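Local coordinates for protein putative cytochrome P450 120 (Synechocystis sp., PDB 2VE3) that binds heme and retinoic acid and probably works as a cytochrome P450 monooxygenase that inserts an oxygen atom into its substrate, at residues G130-E133 against Q134-K137; R198-A201 against L202-E206; P114-L117 against D118-P122. All blocks are in the same frame, centred on the assembly; numbering follows the deposited sequence.

Contact 1. Residues G130-E133 against Q134-K137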
loop_
_atom_site.group_PDB
_atom_site.type_symbol
_atom_site.label_atom_id
_atom_site.label_comp_id
_atom_site.label_asym_id
_atom_site.label_seq_id
_atom_site.Cartn_x
_atom_site.Cartn_y
_atom_site.Cartn_z
ATOM N N GLY A 130 -2.857 12.310 -19.583
ATOM C CA GLY A 130 -3.379 13.641 -19.297
ATOM C C GLY A 130 -2.494 14.397 -18.323
ATOM O O GLY A 130 -2.176 15.561 -18.547
ATOM N N TYR A 131 -2.091 13.736 -17.242
ATOM C CA TYR A 131 -1.248 14.365 -16.222
ATOM C C TYR A 131 0.169 14.628 -16.704
ATOM O O TYR A 131 0.724 15.674 -16.400
ATOM C CB TYR A 131 -1.208 13.533 -14.937
ATOM C CG TYR A 131 -2.373 13.792 -14.020
ATOM C CD1 TYR A 131 -3.532 13.019 -14.105
ATOM C CD2 TYR A 131 -2.332 14.823 -13.077
ATOM C CE1 TYR A 131 -4.603 13.254 -13.279
ATOM C CE2 TYR A 131 -3.413 15.062 -12.245
ATOM C CZ TYR A 131 -4.542 14.269 -12.360
ATOM O OH TYR A 131 -5.623 14.481 -11.545
ATOM N N LEU A 132 0.746 13.681 -17.445
ATOM C CA LEU A 132 2.102 13.826 -17.985
ATOM C C LEU A 132 2.220 15.050 -18.887
ATOM O O LEU A 132 3.194 15.804 -18.806
ATOM C CB LEU A 132 2.529 12.556 -18.739
ATOM C CG LEU A 132 2.810 11.322 -17.877
ATOM C CD1 LEU A 132 2.908 10.065 -18.712
ATOM C CD2 LEU A 132 4.068 11.518 -17.042
ATOM N N GLU A 133 1.207 15.236 -19.732
ATOM C CA GLU A 133 1.105 16.394 -20.612
ATOM C C GLU A 133 1.139 17.713 -19.829
ATOM O O GLU A 133 1.910 18.614 -20.166
ATOM C CB GLU A 133 -0.153 16.289 -21.486
ATOM C CG GLU A 133 -0.548 17.604 -22.174
ATOM C CD GLU A 133 -1.291 17.395 -23.478
ATOM O OE1 GLU A 133 -0.756 16.688 -24.364
ATOM O OE2 GLU A 133 -2.397 17.952 -23.625
ATOM N N GLN A 134 0.311 17.814 -18.789
ATOM C CA GLN A 134 0.330 18.968 -17.894
ATOM C C GLN A 134 1.718 19.184 -17.271
ATOM O O GLN A 134 2.253 20.294 -17.328
ATOM C CB GLN A 134 -0.742 18.843 -16.801
ATOM C CG GLN A 134 -0.881 20.107 -15.929
ATOM C CD GLN A 134 -1.231 19.811 -14.462
ATOM O OE1 GLN A 134 -1.401 18.651 -14.068
ATOM N NE2 GLN A 134 -1.336 20.868 -13.650
ATOM N N TRP A 135 2.302 18.126 -16.700
ATOM C CA TRP A 135 3.616 18.229 -16.039
ATOM C C TRP A 135 4.757 18.561 -17.003
ATOM O O TRP A 135 5.685 19.291 -16.648
ATOM C CB TRP A 135 3.957 16.963 -15.244
ATOM C CG TRP A 135 2.935 16.581 -14.212
ATOM C CD1 TRP A 135 2.157 17.424 -13.462
ATOM C CD2 TRP A 135 2.590 15.251 -13.810
ATOM N NE1 TRP A 135 1.346 16.695 -12.622
ATOM C CE2 TRP A 135 1.587 15.359 -12.820
ATOM C CE3 TRP A 135 3.032 13.976 -14.193
ATOM C CZ2 TRP A 135 1.022 14.235 -12.200
ATOM C CZ3 TRP A 135 2.463 12.862 -13.583
ATOM C CH2 TRP A 135 1.466 13.003 -12.598
ATOM N N GLY A 136 4.679 18.016 -18.209
ATOM C CA GLY A 136 5.640 18.319 -19.267
ATOM C C GLY A 136 5.644 19.765 -19.752
ATOM O O GLY A 136 6.666 20.239 -20.255
ATOM N N LYS A 137 4.501 20.449 -19.612
ATOM C CA LYS A 137 4.362 21.878 -19.929
ATOM C C LYS A 137 4.993 22.773 -18.878
ATOM O O LYS A 137 5.530 23.830 -19.208
ATOM C CB LYS A 137 2.893 22.276 -20.065
ATOM C CG LYS A 137 2.219 21.835 -21.348
ATOM C CD LYS A 137 0.826 22.430 -21.435
ATOM C CE LYS A 137 -0.150 21.466 -22.100
ATOM N NZ LYS A 137 -1.530 22.026 -22.163
#

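Contact 2. Residues R198-A201 against L202-E206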
loop_
_atom_site.group_PDB
_atom_site.type_symbol
_atom_site.label_atom_id
_atom_site.label_comp_id
_atom_site.label_asym_id
_atom_site.label_seq_id
_atom_site.Cartn_x
_atom_site.Cartn_y
_atom_site.Cartn_z
ATOM N N ARG A 198 -14.595 13.082 10.800
ATOM C CA ARG A 198 -15.535 13.961 10.119
ATOM C C ARG A 198 -15.416 13.771 8.609
ATOM O O ARG A 198 -16.422 13.748 7.890
ATOM C CB ARG A 198 -15.283 15.429 10.558
ATOM C CG ARG A 198 -15.937 16.518 9.687
ATOM C CD ARG A 198 -17.398 16.796 10.068
ATOM N NE ARG A 198 -18.028 17.727 9.134
ATOM C CZ ARG A 198 -19.339 17.817 8.925
ATOM N NH1 ARG A 198 -20.178 17.042 9.593
ATOM N NH2 ARG A 198 -19.810 18.693 8.043
ATOM N N ALA A 199 -14.182 13.600 8.142
ATOM C CA ALA A 199 -13.902 13.272 6.739
ATOM C C ALA A 199 -14.624 11.980 6.357
ATOM O O ALA A 199 -15.299 11.931 5.333
ATOM C CB ALA A 199 -12.400 13.141 6.511
ATOM N N ARG A 200 -14.507 10.953 7.203
ATOM C CA ARG A 200 -15.142 9.645 6.949
ATOM C C ARG A 200 -16.665 9.781 6.852
ATOM O O ARG A 200 -17.281 9.174 5.987
ATOM C CB ARG A 200 -14.739 8.614 8.013
ATOM C CG ARG A 200 -15.823 7.599 8.415
ATOM C CD ARG A 200 -15.267 6.399 9.164
ATOM N NE ARG A 200 -16.294 5.367 9.350
ATOM C CZ ARG A 200 -16.423 4.274 8.598
ATOM N NH1 ARG A 200 -15.572 4.009 7.596
ATOM N NH2 ARG A 200 -17.407 3.433 8.857
ATOM N N ALA A 201 -17.254 10.577 7.745
ATOM C CA ALA A 201 -18.708 10.797 7.754
ATOM C C ALA A 201 -19.161 11.436 6.449
ATOM O O ALA A 201 -20.147 11.006 5.837
ATOM C CB ALA A 201 -19.119 11.669 8.943
ATOM N N LEU A 202 -18.432 12.461 6.026
ATOM C CA LEU A 202 -18.730 13.163 4.784
ATOM C C LEU A 202 -18.552 12.269 3.563
ATOM O O LEU A 202 -19.352 12.333 2.632
ATOM C CB LEU A 202 -17.873 14.428 4.662
ATOM C CG LEU A 202 -18.175 15.565 5.648
ATOM C CD1 LEU A 202 -17.021 16.575 5.675
ATOM C CD2 LEU A 202 -19.486 16.267 5.325
ATOM N N LEU A 203 -17.512 11.435 3.571
ATOM C CA LEU A 203 -17.264 10.517 2.460
ATOM C C LEU A 203 -18.315 9.420 2.361
ATOM O O LEU A 203 -18.738 9.086 1.259
ATOM C CB LEU A 203 -15.863 9.883 2.545
ATOM C CG LEU A 203 -14.659 10.806 2.323
ATOM C CD1 LEU A 203 -13.410 10.228 2.952
ATOM C CD2 LEU A 203 -14.461 11.079 0.839
ATOM N N LEU A 204 -18.723 8.845 3.495
ATOM C CA LEU A 204 -19.739 7.783 3.479
ATOM C C LEU A 204 -21.078 8.331 2.967
ATOM O O LEU A 204 -21.758 7.675 2.175
ATOM C CB LEU A 204 -19.917 7.165 4.874
ATOM C CG LEU A 204 -18.798 6.321 5.491
ATOM C CD1 LEU A 204 -19.161 6.013 6.942
ATOM C CD2 LEU A 204 -18.580 5.030 4.719
ATOM N N ALA A 205 -21.428 9.547 3.395
ATOM C CA ALA A 205 -22.671 10.189 2.979
ATOM C C ALA A 205 -22.710 10.377 1.467
ATOM O O ALA A 205 -23.752 10.199 0.854
ATOM C CB ALA A 205 -22.868 11.522 3.712
ATOM N N GLU A 206 -21.567 10.714 0.875
ATOM C CA GLU A 206 -21.418 10.811 -0.582
ATOM C C GLU A 206 -21.459 9.469 -1.288
ATOM O O GLU A 206 -22.081 9.341 -2.340
ATOM C CB GLU A 206 -20.106 11.516 -0.954
ATOM C CG GLU A 206 -20.131 12.994 -0.692
ATOM C CD GLU A 206 -21.290 13.668 -1.403
ATOM O OE1 GLU A 206 -21.235 13.763 -2.653
ATOM O OE2 GLU A 206 -22.255 14.083 -0.707
#

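Contact 3. Residues P114-L117 against D118-P122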
loop_
_atom_site.group_PDB
_atom_site.type_symbol
_atom_site.label_atom_id
_atom_site.label_comp_id
_atom_site.label_asym_id
_atom_site.label_seq_id
_atom_site.Cartn_x
_atom_site.Cartn_y
_atom_site.Cartn_z
ATOM N N PRO A 114 -7.550 -11.141 -14.102
ATOM C CA PRO A 114 -6.683 -10.836 -15.240
ATOM C C PRO A 114 -7.370 -10.081 -16.385
ATOM O O PRO A 114 -6.783 -9.144 -16.929
ATOM C CB PRO A 114 -6.216 -12.221 -15.698
ATOM C CG PRO A 114 -6.137 -12.994 -14.432
ATOM C CD PRO A 114 -7.286 -12.500 -13.580
ATOM N N ARG A 115 -8.591 -10.475 -16.743
ATOM C CA ARG A 115 -9.307 -9.817 -17.839
ATOM C C ARG A 115 -9.956 -8.495 -17.437
ATOM O O ARG A 115 -10.049 -7.589 -18.251
ATOM C CB ARG A 115 -10.333 -10.760 -18.487
ATOM C CG ARG A 115 -9.714 -11.745 -19.478
ATOM C CD ARG A 115 -10.764 -12.632 -20.133
ATOM N NE ARG A 115 -11.414 -13.532 -19.174
ATOM C CZ ARG A 115 -12.635 -14.043 -19.327
ATOM N NH1 ARG A 115 -13.362 -13.739 -20.403
ATOM N NH2 ARG A 115 -13.138 -14.850 -18.399
ATOM N N THR A 116 -10.403 -8.391 -16.191
ATOM C CA THR A 116 -11.028 -7.156 -15.682
ATOM C C THR A 116 -9.982 -6.043 -15.565
ATOM O O THR A 116 -10.283 -4.863 -15.752
ATOM C CB THR A 116 -11.697 -7.372 -14.302
ATOM O OG1 THR A 116 -12.651 -8.436 -14.387
ATOM C CG2 THR A 116 -12.405 -6.093 -13.807
ATOM N N LEU A 117 -8.758 -6.438 -15.239
ATOM C CA LEU A 117 -7.637 -5.514 -15.189
ATOM C C LEU A 117 -7.291 -5.018 -16.592
ATOM O O LEU A 117 -7.023 -3.832 -16.791
ATOM C CB LEU A 117 -6.429 -6.191 -14.544
ATOM C CG LEU A 117 -6.553 -6.623 -13.087
ATOM C CD1 LEU A 117 -5.265 -7.297 -12.682
ATOM C CD2 LEU A 117 -6.874 -5.451 -12.155
ATOM N N ASP A 118 -7.309 -5.939 -17.559
ATOM C CA ASP A 118 -7.084 -5.610 -18.962
ATOM C C ASP A 118 -8.071 -4.539 -19.433
ATOM O O ASP A 118 -7.698 -3.624 -20.171
ATOM C CB ASP A 118 -7.195 -6.869 -19.828
ATOM C CG ASP A 118 -6.007 -7.827 -19.656
ATOM O OD1 ASP A 118 -5.202 -7.667 -18.711
ATOM O OD2 ASP A 118 -5.884 -8.759 -20.482
ATOM N N SER A 119 -9.319 -4.634 -18.974
ATOM C CA SER A 119 -10.349 -3.650 -19.316
ATOM C C SER A 119 -10.195 -2.305 -18.611
ATOM O O SER A 119 -10.806 -1.321 -19.031
ATOM C CB SER A 119 -11.764 -4.217 -19.087
ATOM O OG SER A 119 -12.039 -4.442 -17.717
ATOM N N TYR A 120 -9.387 -2.254 -17.549
ATOM C CA TYR A 120 -9.116 -0.991 -16.842
ATOM C C TYR A 120 -8.188 -0.058 -17.633
ATOM O O TYR A 120 -8.219 1.161 -17.455
ATOM C CB TYR A 120 -8.506 -1.254 -15.460
ATOM C CG TYR A 120 -9.469 -1.705 -14.372
ATOM C CD1 TYR A 120 -10.825 -1.371 -14.414
ATOM C CD2 TYR A 120 -9.005 -2.425 -13.266
ATOM C CE1 TYR A 120 -11.705 -1.771 -13.395
ATOM C CE2 TYR A 120 -9.870 -2.825 -12.241
ATOM C CZ TYR A 120 -11.218 -2.498 -12.313
ATOM O OH TYR A 120 -12.078 -2.884 -11.307
ATOM N N LEU A 121 -7.376 -0.639 -18.508
ATOM C CA LEU A 121 -6.282 0.086 -19.177
ATOM C C LEU A 121 -6.591 1.408 -19.896
ATOM O O LEU A 121 -5.932 2.414 -19.602
ATOM C CB LEU A 121 -5.511 -0.837 -20.118
ATOM C CG LEU A 121 -4.454 -1.693 -19.445
ATOM C CD1 LEU A 121 -3.482 -2.149 -20.501
ATOM C CD2 LEU A 121 -3.746 -0.858 -18.394
ATOM N N PRO A 122 -7.561 1.406 -20.848
ATOM C CA PRO A 122 -7.865 2.617 -21.622
ATOM C C PRO A 122 -8.114 3.869 -20.758
ATOM O O PRO A 122 -7.529 4.919 -21.032
ATOM C CB PRO A 122 -9.134 2.228 -22.393
ATOM C CG PRO A 122 -9.044 0.754 -22.529
ATOM C CD PRO A 122 -8.418 0.273 -21.262
#

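Contact 1. Residues G130-E133 against Q134-K137
The amide G136 N donates to L132 O at 2.7 Å, the shortest sound polar bond in this turn, with an angle of 156° at the hydrogen. One residue earlier, W135 N reaches Y131 O at 2.9 Å and lies in the plane of that carbonyl. The same oxygen also sits 3.1 Å above one face of the W135 ring system, displaced toward its rim, so the indole lies flat against the preceding turn. The torsion explains this placement: W135 CG is anti to its own carbonyl carbon and beside the backbone N (chi1 -56°), which folds the ring back along the helix. Y131 CB then rests over the six-membered ring, 3.7 Å from its centroid and close to the ring normal, a CH-pi contact. The phenol beyond it is oblique, its plane at 44° to the indole, with Y131 CD2 3.5 Å from W135 CZ2. From another direction L132 CD2 meets the indole edge, 3.9 Å from W135 CE3. These are i to i+4 and i to i+3 contacts at the C-terminal end of helix 121-137, the D helix of the P450 fold, which packs here on helices 143-159 and 394-411. The polar ends of both aromatics are held by helix 143-159: Y131 OH by D153 and W135 NE1 by Q146. W143 meets W135 edge-to-face, and F404 of helix 394-411 also touches W135. On the exposed side, E133 and K137 run side by side, E133 CG 3.9 Å from K137 CE; their charged atoms, OE2 of E133 and NZ of K137, stay 4.4 Å apart, beyond a salt bridge.

Contact 2. Residues R198-A201 against L202-E206
The amides of L202 to A205 donate to the carbonyl oxygens of R198 to A201 in an unbroken i to i+4 series of hydrogen bonds, as in regular alpha helix, with L203 N to A199 O at 2.9 Å among the shortest. Two arginine-leucine pairs, each four residues apart, lie along this helix. In the first, the R198 chain bends at chi2 (84°) and carries its guanidinium forward, toward the next turn, where L202 CD2 sits over one face, offset toward the rim and 3.7 Å from R198 NH2. The second pair differs in geometry: the R200 chain is extended from CG to NE, and L204 CD1 stands over the centre of the guanidinium, 3.6 Å from R200 CZ. A methyl placed on the face leaves the in-plane N-H groups to seek partners, and for R200 these are known: NH2 forms a salt bridge with D246, and NH1 makes a weak hydrogen bond to L87 O. L204 CD1 thus packs on the face of a guanidinium whose orientation the salt bridge probably restrains, together with the weaker bond. All three leucines lay their branch point against the carbonyl four residues back; L203 CG, for instance, is 3.3 Å from A199 O. L203 is buried, whereas R198 and A201 are exposed, as expected of an amphipathic helix. Helix 192-215, the G helix of the P450 fold, packs against helix 241-272, where L249 touches R200 and L203 and K245 touches L204, and also against helix 170-181, where W173 meets L202 and F174 meets L203.

Contact 3. Residues P114-L117 against D118-P122
T116 O is approached by three groups of the following residues. S119 OG donates a hydrogen bond to T116 O at 2.7 Å. A weak bond to T116 O comes from Y120 N at 3.3 Å, and the Y120 ring turns one face to this oxygen, which lies 3.5 Å above the ring plane and toward the rim. S119 OG gets there because it is placed between its backbone N and carbonyl carbon (chi1 67°), which swings the hydroxyl back over the turn. The stronger bond of Y120 N goes to L117 O at 2.9 Å, from well above the carbonyl plane (67° out of it). S119 N still bonds R115 O in the i to i+4 manner. Y120 N thus has an i to i+3 bond, the spacing of a 3-10 turn, beside the weak i to i+4 one, where the chain joins helices 114-118 and 121-137. Around the Y120 ring, T116 CG2 runs alongside and approaches CZ, while L117 CD2 comes in obliquely, 3.9 Å from Y120 CD2. D118 OD1 stands 2.8 Å from P114 O, two acceptors with no hydrogen bond between them. That carbonyl beside OD1 and E296 beside OD2 may both raise the acid's pKa; a long, weak ion pair from OD1 to K299 may partly offset this. Farther out, E395 of helix 394-411 touches the buried L117, whose side chain is about 9 Å from the heme, and L121 touches L399 and L403 of the same helix.

Overall arrangement
From the N terminus the contacts come in series: contact 3, then contact 1, then contact 2. None nests in or crosses another, and none closes a loop, since each joins adjacent segments within a turn or two. Contact 3 joins helix 114-118 to helix 121-137 near its start and touches helix 295-298; contact 1, its centre 24 Å away, lies at the end of 121-137 and reaches helix 143-159. Side chains of 394-411, which follows the probable heme-ligating C391, touch residues near both ends of 121-137. Contact 2 lies apart, its centre 31 Å from contact 1 and 29 Å from contact 3, and ties helix 192-215 to helices 170-181 and 241-272.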